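Local coordinates for uncharacterized protein (Archaeoglobus fulgidus, PDB 3LOT), which is a zinc-binding protein of the TIM-barrel beta-keto acid cleavage family and probably cleaves 3-keto-5-aminohexanoate or a related beta-keto acid, at residues V259-S264 with K271-N276; T20-P25 with K131-D136; D6-T11 with G255-G260; V85-G90 with E110-N115. All coordinates share one frame; numbering follows the deposited sequence. Where two conformers were deposited one is given.

Contact 1 (V259-S264 with K271-N276); sequences VGLEDS and KLAKSN. With ZN (zinc ion), chain P.
Leu261 and Asn276 each turn their CG anti to the carbonyl carbon, with chi1 at -61° and -83°, and these torsions bring the leucine branch against the carboxamide. The amide carries both kinds of contact. Its OD1 accepts from Leu261 N at 2.9 Å in a nearly straight bond (170° at the hydrogen), although the donor sits above the carbonyl plane and not on a lone pair. The same oxygen lies 3.3 Å from Gly260 CA; Gly260 itself has a positive phi at which a CB would be jammed against the preceding carbonyl oxygen. On the other branch, Asn276 ND2 packs 3.5 Å from Leu261 CG and donates to Ile14 O, so the buried amide is held at both ends. Leu261 then spreads its two methyls: CD1 crosses to within 3.7 Å of Asn276 ND2, while CD2 meets Ala273 CB at 3.7 Å. Ser275 adds its backbone to this wall and turns its own OG to cap Glu278 N at the start of helix 276-289.

Within 259-264 the chain turns with helical angles at 261-263, Gly260 O accepting from both Asp263 N and Ser264 N. The next side chain after Leu261 leads elsewhere: Glu262 is extended beyond CG and binds the zinc ion through OE2 at 2.1 Å, with OE1 3.3 Å from the metal. His50 and His52 are further ligands of the same ion. The contact thus ties the turn after strand 256-259 to the start of a helix, next to the metal site at the C-terminal end of a TIM-barrel strand.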
loop_
_atom_site.group_PDB
_atom_site.type_symbol
_atom_site.label_atom_id
_atom_site.label_comp_id
_atom_site.label_asym_id
_atom_site.label_seq_id
_atom_site.Cartn_x
_atom_site.Cartn_y
_atom_site.Cartn_z
ATOM N N VAL D 259 -24.231 1.004 -9.274
ATOM C CA VAL D 259 -24.519 2.362 -9.707
ATOM C C VAL D 259 -25.957 2.650 -9.224
ATOM O O VAL D 259 -26.543 1.861 -8.477
ATOM C CB VAL D 259 -24.371 2.530 -11.232
ATOM C CG1 VAL D 259 -22.938 2.259 -11.664
ATOM C CG2 VAL D 259 -25.379 1.615 -12.033
ATOM N N GLY D 260 -26.506 3.791 -9.581
ATOM C CA GLY D 260 -27.906 4.031 -9.242
ATOM C C GLY D 260 -28.095 5.334 -8.506
ATOM O O GLY D 260 -27.138 5.860 -7.904
ATOM N N LEU D 261 -29.324 5.842 -8.592
ATOM C CA LEU D 261 -29.720 7.141 -8.023
ATOM C C LEU D 261 -29.687 7.127 -6.524
ATOM O O LEU D 261 -29.606 8.164 -5.910
ATOM C CB LEU D 261 -31.108 7.583 -8.512
ATOM C CG LEU D 261 -31.297 7.786 -10.022
ATOM C CD1 LEU D 261 -32.640 8.469 -10.325
ATOM C CD2 LEU D 261 -30.219 8.591 -10.569
ATOM N N GLU D 262 -29.720 5.946 -5.908
ATOM C CA GLU D 262 -29.444 5.890 -4.489
ATOM C C GLU D 262 -28.087 6.503 -4.064
ATOM O O GLU D 262 -28.011 7.129 -2.987
ATOM C CB GLU D 262 -29.580 4.457 -3.980
ATOM C CG GLU D 262 -28.899 4.206 -2.639
ATOM C CD GLU D 262 -29.365 2.890 -2.015
ATOM O OE1 GLU D 262 -30.200 2.140 -2.593
ATOM O OE2 GLU D 262 -28.874 2.662 -0.925
ATOM N N ASP D 263 -27.035 6.278 -4.871
ATOM C CA ASP D 263 -25.650 6.620 -4.529
ATOM C C ASP D 263 -25.177 7.928 -5.174
ATOM O O ASP D 263 -24.295 8.613 -4.630
ATOM C CB ASP D 263 -24.708 5.476 -4.985
ATOM C CG ASP D 263 -25.126 4.105 -4.439
ATOM O OD1 ASP D 263 -25.549 4.056 -3.278
ATOM O OD2 ASP D 263 -25.018 3.081 -5.157
ATOM N N SER D 264 -25.734 8.272 -6.329
ATOM C CA SER D 264 -25.419 9.558 -6.978
ATOM C C SER D 264 -26.591 10.052 -7.810
ATOM O O SER D 264 -27.211 9.273 -8.557
ATOM C CB SER D 264 -24.221 9.402 -7.904
ATOM O OG SER D 264 -23.972 10.567 -8.690
ATOM N N LYS D 271 -24.547 17.488 -13.873
ATOM C CA LYS D 271 -25.699 17.123 -14.706
ATOM C C LYS D 271 -26.508 15.995 -14.083
ATOM O O LYS D 271 -26.015 14.887 -13.973
ATOM C CB LYS D 271 -25.255 16.725 -16.117
ATOM C CG LYS D 271 -26.412 16.671 -17.092
ATOM C CD LYS D 271 -26.039 15.954 -18.399
ATOM C CE LYS D 271 -27.155 16.046 -19.396
ATOM N NZ LYS D 271 -27.112 14.884 -20.328
ATOM N N LEU D 272 -27.760 16.282 -13.712
ATOM C CA LEU D 272 -28.558 15.283 -13.033
ATOM C C LEU D 272 -28.818 14.145 -13.997
ATOM O O LEU D 272 -29.080 14.366 -15.177
ATOM C CB LEU D 272 -29.874 15.860 -12.517
ATOM C CG LEU D 272 -29.709 16.929 -11.431
ATOM C CD1 LEU D 272 -31.093 17.527 -11.121
ATOM C CD2 LEU D 272 -29.021 16.370 -10.180
ATOM N N ALA D 273 -28.661 12.929 -13.485
ATOM C CA ALA D 273 -29.134 11.725 -14.164
ATOM C C ALA D 273 -30.660 11.745 -14.288
ATOM O O ALA D 273 -31.344 11.958 -13.295
ATOM C CB ALA D 273 -28.692 10.474 -13.372
ATOM N N LYS D 274 -31.182 11.487 -15.497
ATOM C CA LYS D 274 -32.612 11.480 -15.730
ATOM C C LYS D 274 -33.265 10.192 -15.292
ATOM O O LYS D 274 -34.477 10.139 -15.169
ATOM C CB LYS D 274 -32.927 11.737 -17.211
ATOM C CG LYS D 274 -32.844 13.243 -17.597
ATOM C CD LYS D 274 -33.203 13.431 -19.104
ATOM C CE LYS D 274 -33.497 14.863 -19.504
ATOM N NZ LYS D 274 -32.699 15.831 -18.753
ATOM N N SER D 275 -32.468 9.154 -15.068
ATOM C CA SER D 275 -32.988 7.862 -14.593
ATOM C C SER D 275 -31.849 6.974 -14.139
ATOM O O SER D 275 -30.681 7.175 -14.479
ATOM C CB SER D 275 -33.704 7.107 -15.718
ATOM O OG SER D 275 -32.739 6.840 -16.740
ATOM N N ASN D 276 -32.232 5.938 -13.428
ATOM C CA ASN D 276 -31.327 4.877 -13.094
ATOM C C ASN D 276 -30.765 4.233 -14.349
ATOM O O ASN D 276 -29.551 3.973 -14.419
ATOM C CB ASN D 276 -32.068 3.854 -12.219
ATOM C CG ASN D 276 -32.086 4.274 -10.765
ATOM O OD1 ASN D 276 -31.083 4.121 -10.053
ATOM N ND2 ASN D 276 -33.199 4.833 -10.329
HETATM ZN ZN ZN P . -29.209 0.922 0.276
#

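Contact 2 (T20-P25 with K131-D136); sequences TPSMSP and KEFKYD
A single hydrogen bond joins the two loops: Lys134 N donates to Ser22 OG at 2.6 Å, with 157° at the hydrogen. The serine oxygen stands anti to its own carbonyl carbon (chi1 -60°), which aims it from the 3-10 turn 21-23 at the opposite backbone. It also bonds Glu138 OE2, and Tyr135 N reaches that same carboxylate oxygen, while Thr20 OG1 takes OE1; Glu138 is thus the shared polar partner behind both loops.

Van der Waals contacts surround this bond. Ser22 OG lies 3.4 Å from Lys134 CB, and Ser22 CB comes 4.0 Å from Phe133 CD2, approaching the ring obliquely. Thr20 OG1 meets the edge of the phenylalanine ring at CE2, 4.2 Å away. With an alanine in place of Ser22, Lys134 N would probably lose its partner in 20-25, and Glu138 one of its bonds.

Ring packing closes the other end. Pro21 CB touches the edge of Tyr135 at CE2 (4.4 Å), and Lys134 CG sits 3.9 Å above one face, over the ring centre. The Thr20 side chain lies about 14 Å from the zinc ion. This surface contact joins the loop after the first barrel strand, 7-13, to the lead-in to helix 137-144.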
loop_
_atom_site.group_PDB
_atom_site.type_symbol
_atom_site.label_atom_id
_atom_site.label_comp_id
_atom_site.label_asym_id
_atom_site.label_seq_id
_atom_site.Cartn_x
_atom_site.Cartn_y
_atom_site.Cartn_z
ATOM N N THR D 20 -33.040 13.186 -1.024
ATOM C CA THR D 20 -34.424 13.542 -0.736
ATOM C C THR D 20 -35.078 14.092 -2.017
ATOM O O THR D 20 -34.359 14.544 -2.898
ATOM C CB THR D 20 -34.533 14.510 0.422
ATOM O OG1 THR D 20 -34.008 15.805 0.065
ATOM C CG2 THR D 20 -33.807 13.960 1.688
ATOM N N PRO D 21 -36.416 14.067 -2.124
ATOM C CA PRO D 21 -37.125 14.456 -3.359
ATOM C C PRO D 21 -36.752 15.775 -3.959
ATOM O O PRO D 21 -36.624 15.900 -5.189
ATOM C CB PRO D 21 -38.570 14.536 -2.900
ATOM C CG PRO D 21 -38.635 13.467 -1.869
ATOM C CD PRO D 21 -37.377 13.603 -1.109
ATOM N N SER D 22 -36.597 16.760 -3.092
ATOM C CA SER D 22 -36.313 18.106 -3.548
ATOM C C SER D 22 -34.930 18.205 -4.181
ATOM O O SER D 22 -34.647 19.192 -4.861
ATOM C CB SER D 22 -36.461 19.108 -2.391
ATOM O OG SER D 22 -37.804 19.087 -1.870
HETATM N N MSE D 23 -34.059 17.218 -3.997
HETATM C CA MSE D 23 -32.720 17.314 -4.588
HETATM C C MSE D 23 -32.743 17.002 -6.072
HETATM O O MSE D 23 -31.895 17.500 -6.814
HETATM C CB MSE D 23 -31.693 16.426 -3.890
HETATM C CG MSE D 23 -31.514 16.721 -2.391
HETATM SE SE MSE D 23 -30.355 15.443 -1.544
HETATM C CE MSE D 23 -30.651 16.021 0.282
ATOM N N SER D 24 -33.687 16.184 -6.517
ATOM C CA SER D 24 -33.792 15.879 -7.930
ATOM C C SER D 24 -35.169 15.378 -8.285
ATOM O O SER D 24 -35.716 14.477 -7.642
ATOM C CB SER D 24 -32.771 14.845 -8.361
ATOM O OG SER D 24 -32.992 14.439 -9.717
ATOM N N PRO D 25 -35.727 15.933 -9.361
ATOM C CA PRO D 25 -37.044 15.440 -9.731
ATOM C C PRO D 25 -36.989 14.039 -10.307
ATOM O O PRO D 25 -38.023 13.485 -10.517
ATOM C CB PRO D 25 -37.520 16.422 -10.793
ATOM C CG PRO D 25 -36.292 16.995 -11.316
ATOM C CD PRO D 25 -35.291 17.035 -10.223
ATOM N N LYS D 131 -31.258 24.681 -0.310
ATOM C CA LYS D 131 -31.849 25.638 0.633
ATOM C C LYS D 131 -33.363 25.546 0.749
ATOM O O LYS D 131 -33.914 25.802 1.818
ATOM C CB LYS D 131 -31.433 27.060 0.288
ATOM C CG LYS D 131 -29.909 27.248 0.135
ATOM C CD LYS D 131 -29.064 26.634 1.299
ATOM C CE LYS D 131 -28.287 27.672 2.110
ATOM N NZ LYS D 131 -27.169 27.011 2.853
ATOM N N GLU D 132 -34.020 25.149 -0.328
ATOM C CA GLU D 132 -35.462 25.057 -0.368
ATOM C C GLU D 132 -35.900 23.634 -0.602
ATOM O O GLU D 132 -35.362 22.955 -1.459
ATOM C CB GLU D 132 -35.998 25.923 -1.496
ATOM C CG GLU D 132 -35.577 27.356 -1.379
ATOM C CD GLU D 132 -36.774 28.238 -1.274
ATOM O OE1 GLU D 132 -37.350 28.588 -2.335
ATOM O OE2 GLU D 132 -37.159 28.550 -0.120
ATOM N N PHE D 133 -36.916 23.210 0.136
ATOM C CA PHE D 133 -37.402 21.845 0.088
ATOM C C PHE D 133 -38.908 21.819 -0.053
ATOM O O PHE D 133 -39.606 22.573 0.624
ATOM C CB PHE D 133 -37.022 21.132 1.396
ATOM C CG PHE D 133 -35.549 21.009 1.609
ATOM C CD1 PHE D 133 -34.849 21.990 2.297
ATOM C CD2 PHE D 133 -34.860 19.904 1.138
ATOM C CE1 PHE D 133 -33.455 21.877 2.483
ATOM C CE2 PHE D 133 -33.490 19.774 1.348
ATOM C CZ PHE D 133 -32.788 20.786 2.024
ATOM N N LYS D 134 -39.413 20.929 -0.891
ATOM C CA LYS D 134 -40.848 20.734 -0.989
ATOM C C LYS D 134 -41.447 20.353 0.356
ATOM O O LYS D 134 -42.517 20.832 0.689
ATOM C CB LYS D 134 -41.194 19.657 -2.019
ATOM C CG LYS D 134 -42.728 19.605 -2.398
ATOM C CD LYS D 134 -42.964 18.619 -3.574
ATOM C CE LYS D 134 -44.235 18.920 -4.337
ATOM N NZ LYS D 134 -45.447 18.345 -3.700
ATOM N N TYR D 135 -40.780 19.501 1.132
ATOM C CA TYR D 135 -41.380 19.015 2.365
ATOM C C TYR D 135 -40.562 19.376 3.603
ATOM O O TYR D 135 -39.317 19.332 3.580
ATOM C CB TYR D 135 -41.568 17.494 2.333
ATOM C CG TYR D 135 -42.325 16.974 1.155
ATOM C CD1 TYR D 135 -43.710 17.052 1.098
ATOM C CD2 TYR D 135 -41.656 16.398 0.078
ATOM C CE1 TYR D 135 -44.404 16.563 -0.021
ATOM C CE2 TYR D 135 -42.340 15.907 -1.020
ATOM C CZ TYR D 135 -43.708 15.998 -1.058
ATOM O OH TYR D 135 -44.370 15.510 -2.149
ATOM N N ASP D 136 -41.267 19.657 4.700
ATOM C CA ASP D 136 -40.596 19.983 5.976
ATOM C C ASP D 136 -39.756 18.830 6.520
ATOM O O ASP D 136 -38.777 19.061 7.226
ATOM C CB ASP D 136 -41.593 20.354 7.054
ATOM C CG ASP D 136 -42.261 21.705 6.814
ATOM O OD1 ASP D 136 -41.853 22.477 5.926
ATOM O OD2 ASP D 136 -43.229 21.982 7.536
#

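Contact 3 (D6-T11 with G255-G260); sequences DVVIVT and GDVRVG
Val10 and Thr11 pair in parallel with Val257 and Arg258, the seam that closes a TIM barrel by bringing its first strand, 7-13, beside its last parallel strand, 256-259. The backbone ladder comes first. Val257 N donates to Ile9 O at 3.2 Å, Thr11 N to Val257 O, and Val259 N to Thr11 O, all nearly straight. CA-H...O contacts lie between these rungs, with Val10 CA 3.3 Å from Val257 O.

On one side of the sheet Val257 CG1 touches both Val8 CG1 (3.9 Å) and Val10 CG2 (4.0 Å), reaching them from a position between its backbone N and carbonyl carbon (chi1 58°). Helix 276-289 covers this apolar side through Met283. Thr11 and Arg258 occupy the other side, where Thr11 CG2 comes 4.2 Å from Arg258 CD. The arginine then bends at chi3 toward the metal site and forms a salt bridge with Asp263.

Before the ladder, a side chain rather than the backbone of 255-260 meets Ile9 N: that of Asp256. Its OD2 is held by Arg198 and Arg3, a double ion pair that probably fixes the carboxylate's rotation. The other oxygen, Asp256 OD1, accepts from Ile9 N at 2.9 Å, the donor standing 62° out of the carboxylate plane.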
loop_
_atom_site.group_PDB
_atom_site.type_symbol
_atom_site.label_atom_id
_atom_site.label_comp_id
_atom_site.label_asym_id
_atom_site.label_seq_id
_atom_site.Cartn_x
_atom_site.Cartn_y
_atom_site.Cartn_z
ATOM N N ASP D 6 -14.702 -12.567 -17.177
ATOM C CA ASP D 6 -15.163 -11.505 -18.070
ATOM C C ASP D 6 -16.650 -11.131 -17.863
ATOM O O ASP D 6 -17.206 -10.385 -18.650
ATOM C CB ASP D 6 -14.917 -11.939 -19.520
ATOM C CG ASP D 6 -15.934 -12.955 -20.014
ATOM O OD1 ASP D 6 -16.068 -14.026 -19.359
ATOM O OD2 ASP D 6 -16.614 -12.663 -21.050
ATOM N N VAL D 7 -17.281 -11.675 -16.817
ATOM C CA VAL D 7 -18.653 -11.348 -16.487
ATOM C C VAL D 7 -18.676 -10.513 -15.198
ATOM O O VAL D 7 -18.189 -10.970 -14.148
ATOM C CB VAL D 7 -19.547 -12.606 -16.316
ATOM C CG1 VAL D 7 -20.973 -12.174 -15.909
ATOM C CG2 VAL D 7 -19.581 -13.451 -17.608
ATOM N N VAL D 8 -19.291 -9.331 -15.303
ATOM C CA VAL D 8 -19.365 -8.346 -14.234
ATOM C C VAL D 8 -20.829 -8.233 -13.814
ATOM O O VAL D 8 -21.709 -8.008 -14.677
ATOM C CB VAL D 8 -18.860 -6.939 -14.698
ATOM C CG1 VAL D 8 -19.050 -5.861 -13.594
ATOM C CG2 VAL D 8 -17.437 -7.002 -15.095
ATOM N N ILE D 9 -21.091 -8.406 -12.510
ATOM C CA ILE D 9 -22.409 -8.098 -11.926
ATOM C C ILE D 9 -22.550 -6.578 -11.774
ATOM O O ILE D 9 -21.783 -5.955 -11.060
ATOM C CB ILE D 9 -22.629 -8.786 -10.551
ATOM C CG1 ILE D 9 -22.470 -10.309 -10.691
ATOM C CG2 ILE D 9 -24.010 -8.394 -9.962
ATOM C CD1 ILE D 9 -22.654 -11.100 -9.352
ATOM N N VAL D 10 -23.460 -5.976 -12.528
ATOM C CA VAL D 10 -23.859 -4.594 -12.336
ATOM C C VAL D 10 -25.155 -4.509 -11.500
ATOM O O VAL D 10 -26.237 -5.013 -11.929
ATOM C CB VAL D 10 -24.052 -3.895 -13.671
ATOM C CG1 VAL D 10 -24.315 -2.373 -13.430
ATOM C CG2 VAL D 10 -22.781 -4.052 -14.568
ATOM N N THR D 11 -25.057 -3.894 -10.316
ATOM C CA THR D 11 -26.203 -3.711 -9.434
ATOM C C THR D 11 -26.714 -2.314 -9.589
ATOM O O THR D 11 -25.913 -1.371 -9.695
ATOM C CB THR D 11 -25.847 -3.941 -7.959
ATOM O OG1 THR D 11 -25.450 -5.306 -7.793
ATOM C CG2 THR D 11 -27.089 -3.640 -7.082
ATOM N N GLY D 255 -13.508 -6.778 -9.531
ATOM C CA GLY D 255 -14.739 -6.649 -8.787
ATOM C C GLY D 255 -16.005 -6.399 -9.615
ATOM O O GLY D 255 -15.965 -6.177 -10.828
ATOM N N ASP D 256 -17.117 -6.411 -8.907
ATOM C CA ASP D 256 -18.407 -6.019 -9.427
ATOM C C ASP D 256 -18.688 -4.576 -9.040
ATOM O O ASP D 256 -17.984 -3.978 -8.216
ATOM C CB ASP D 256 -19.492 -6.973 -8.911
ATOM C CG ASP D 256 -19.289 -8.401 -9.395
ATOM O OD1 ASP D 256 -18.949 -8.579 -10.577
ATOM O OD2 ASP D 256 -19.446 -9.345 -8.590
ATOM N N VAL D 257 -19.705 -4.003 -9.663
ATOM C CA VAL D 257 -19.994 -2.606 -9.535
ATOM C C VAL D 257 -21.491 -2.332 -9.284
ATOM O O VAL D 257 -22.382 -3.042 -9.789
ATOM C CB VAL D 257 -19.501 -1.865 -10.762
ATOM C CG1 VAL D 257 -20.161 -2.443 -12.071
ATOM C CG2 VAL D 257 -19.770 -0.365 -10.615
ATOM N N ARG D 258 -21.741 -1.305 -8.475
ATOM C CA ARG D 258 -23.075 -0.795 -8.193
ATOM C C ARG D 258 -23.126 0.657 -8.613
ATOM O O ARG D 258 -22.146 1.428 -8.373
ATOM C CB ARG D 258 -23.409 -0.900 -6.704
ATOM C CG ARG D 258 -24.718 -0.257 -6.293
ATOM C CD ARG D 258 -25.149 -0.657 -4.888
ATOM N NE ARG D 258 -25.420 0.501 -4.048
ATOM C CZ ARG D 258 -25.882 0.436 -2.813
ATOM N NH1 ARG D 258 -26.201 -0.740 -2.242
ATOM N NH2 ARG D 258 -26.062 1.553 -2.139
ATOM N N VAL D 259 -24.231 1.004 -9.274
ATOM C CA VAL D 259 -24.519 2.362 -9.707
ATOM C C VAL D 259 -25.957 2.650 -9.224
ATOM O O VAL D 259 -26.543 1.861 -8.477
ATOM C CB VAL D 259 -24.371 2.530 -11.232
ATOM C CG1 VAL D 259 -22.938 2.259 -11.664
ATOM C CG2 VAL D 259 -25.379 1.615 -12.033
ATOM N N GLY D 260 -26.506 3.791 -9.581
ATOM C CA GLY D 260 -27.906 4.031 -9.242
ATOM C C GLY D 260 -28.095 5.334 -8.506
ATOM O O GLY D 260 -27.138 5.860 -7.904
HETATM O O HOH W 1 -22.778 -5.519 -8.057
#

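Contact 4 (V85-G90 with E110-N115); sequences VTTGGG and EIATFN
Val85 pairs in parallel with Ala112, the two chains running 7° apart, through bonds from Val85 N to Ile111 O (3.3 Å) and from Thr113 N to Val85 O (2.9 Å). Past this bridge, threonines take over from the ladder. Thr87 OG1, between its backbone N and carbonyl carbon at chi1 70°, donates to Thr113 O at 2.6 Å from above the carbonyl plane. It also accepts from a water that in turn accepts from Asn115 ND2. Thr113 OG1 packs 3.3 Å from Thr86 CA and takes a weak bond from Thr87 N.

Thr86 points its CB away from strand 111-115, and OG1 closes an ST turn and ST motif by accepting from Gly88 N at 2.8 Å and Gly89 N at 2.9 Å. A valine here would probably leave both glycine N-H groups without this acceptor and let the turn shift. A CB on Gly88 would clash with Asn115 ND2, which approaches Gly88 CA to 3.3 Å.

Thr86, Thr113 and Asn115 also hydrogen-bond an unidentified ligand, probably from the crystallisation liquor, and Thr86 touches the zinc ligands His50 and His52, Thr113 His50. Together these contacts suggest that the polar cluster lines the pocket beside the metal.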
loop_
_atom_site.group_PDB
_atom_site.type_symbol
_atom_site.label_atom_id
_atom_site.label_comp_id
_atom_site.label_asym_id
_atom_site.label_seq_id
_atom_site.Cartn_x
_atom_site.Cartn_y
_atom_site.Cartn_z
ATOM N N VAL D 85 -32.965 -6.508 -1.155
ATOM C CA VAL D 85 -33.689 -5.632 -0.232
ATOM C C VAL D 85 -32.763 -5.054 0.863
ATOM O O VAL D 85 -31.896 -5.746 1.381
ATOM C CB VAL D 85 -34.824 -6.435 0.418
ATOM C CG1 VAL D 85 -35.668 -5.559 1.296
ATOM C CG2 VAL D 85 -35.650 -7.085 -0.674
ATOM N N THR D 86 -32.957 -3.792 1.223
ATOM C CA THR D 86 -32.188 -3.214 2.305
ATOM C C THR D 86 -32.742 -3.658 3.658
ATOM O O THR D 86 -33.941 -3.856 3.846
ATOM C CB THR D 86 -32.203 -1.705 2.257
ATOM O OG1 THR D 86 -31.258 -1.201 3.203
ATOM C CG2 THR D 86 -33.619 -1.179 2.605
ATOM N N THR D 87 -31.831 -3.873 4.585
ATOM C CA THR D 87 -32.142 -3.880 6.002
ATOM C C THR D 87 -31.407 -2.728 6.678
ATOM O O THR D 87 -31.438 -2.633 7.900
ATOM C CB THR D 87 -31.730 -5.211 6.714
ATOM O OG1 THR D 87 -30.307 -5.314 6.793
ATOM C CG2 THR D 87 -32.269 -6.408 5.986
ATOM N N GLY D 88 -30.744 -1.874 5.889
ATOM C CA GLY D 88 -30.055 -0.671 6.403
ATOM C C GLY D 88 -30.959 0.561 6.388
ATOM O O GLY D 88 -30.873 1.426 7.271
ATOM N N GLY D 89 -31.836 0.640 5.377
ATOM C CA GLY D 89 -32.873 1.663 5.289
ATOM C C GLY D 89 -33.618 1.914 6.589
ATOM O O GLY D 89 -34.201 1.010 7.145
ATOM N N GLY D 90 -33.610 3.169 7.061
ATOM C CA GLY D 90 -34.145 3.519 8.396
ATOM C C GLY D 90 -33.066 3.772 9.460
ATOM O O GLY D 90 -33.334 4.387 10.525
ATOM N N GLU D 110 -33.991 -13.274 -1.958
ATOM C CA GLU D 110 -32.798 -14.015 -2.337
ATOM C C GLU D 110 -31.536 -13.441 -1.710
ATOM O O GLU D 110 -30.605 -14.183 -1.411
ATOM C CB GLU D 110 -32.617 -14.022 -3.856
ATOM C CG GLU D 110 -33.712 -14.773 -4.678
ATOM C CD GLU D 110 -33.325 -14.905 -6.137
ATOM O OE1 GLU D 110 -33.610 -13.964 -6.916
ATOM O OE2 GLU D 110 -32.712 -15.923 -6.522
ATOM N N ILE D 111 -31.476 -12.121 -1.595
ATOM C CA ILE D 111 -30.300 -11.441 -1.067
ATOM C C ILE D 111 -30.817 -10.147 -0.409
ATOM O O ILE D 111 -31.850 -9.574 -0.831
ATOM C CB ILE D 111 -29.261 -11.221 -2.218
ATOM C CG1 ILE D 111 -27.974 -10.546 -1.721
ATOM C CG2 ILE D 111 -29.889 -10.419 -3.423
ATOM C CD1 ILE D 111 -26.818 -10.799 -2.610
ATOM N N ALA D 112 -30.167 -9.731 0.662
ATOM C CA ALA D 112 -30.507 -8.483 1.333
ATOM C C ALA D 112 -29.268 -7.879 1.990
ATOM O O ALA D 112 -28.289 -8.586 2.238
ATOM C CB ALA D 112 -31.586 -8.663 2.332
ATOM N N THR D 113 -29.287 -6.573 2.236
ATOM C CA THR D 113 -28.061 -5.955 2.705
ATOM C C THR D 113 -27.926 -6.205 4.210
ATOM O O THR D 113 -28.919 -6.396 4.899
ATOM C CB THR D 113 -27.927 -4.461 2.303
ATOM O OG1 THR D 113 -28.954 -3.663 2.872
ATOM C CG2 THR D 113 -28.002 -4.341 0.817
ATOM N N PHE D 114 -26.675 -6.198 4.671
ATOM C CA PHE D 114 -26.250 -6.651 5.988
ATOM C C PHE D 114 -25.057 -5.754 6.334
ATOM O O PHE D 114 -23.936 -6.097 6.004
ATOM C CB PHE D 114 -25.791 -8.121 5.863
ATOM C CG PHE D 114 -25.702 -8.877 7.156
ATOM C CD1 PHE D 114 -24.769 -8.540 8.100
ATOM C CD2 PHE D 114 -26.526 -9.956 7.378
ATOM C CE1 PHE D 114 -24.651 -9.275 9.265
ATOM C CE2 PHE D 114 -26.431 -10.725 8.527
ATOM C CZ PHE D 114 -25.483 -10.401 9.498
ATOM N N ASN D 115 -25.345 -4.609 6.959
ATOM C CA ASN D 115 -24.353 -3.600 7.383
ATOM C C ASN D 115 -23.457 -4.000 8.584
ATOM O O ASN D 115 -23.948 -4.453 9.636
ATOM C CB ASN D 115 -25.105 -2.353 7.677
ATOM C CG ASN D 115 -25.817 -1.852 6.446
ATOM O OD1 ASN D 115 -25.188 -1.207 5.585
ATOM N ND2 ASN D 115 -27.137 -2.160 6.328
HETATM O O HOH W 2 -28.239 -4.291 8.069
#

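Contacts 1, 3 and 4 are buried, whereas contact 2 lies at the surface, its centre about 22 Å from that of the chain. Contacts 3 and 4 belong to the same barrel sheet, their centres about 18 Å apart: contact 3 combines a regular backbone ladder with valine packing, while contact 4 passes from one bridge to threonine hydroxyls near the metal. Contact 1 shares Val259 and Gly260 with contact 3, and the salt bridge between Asp263 and Arg258 joins them where strand gives way to a zinc-binding turn. Contact 2 relies on a serine and aromatic edges between loops; it meets contact 1 only by packing, Leu272 CD1 lying 3.9 Å from Ser24 OG.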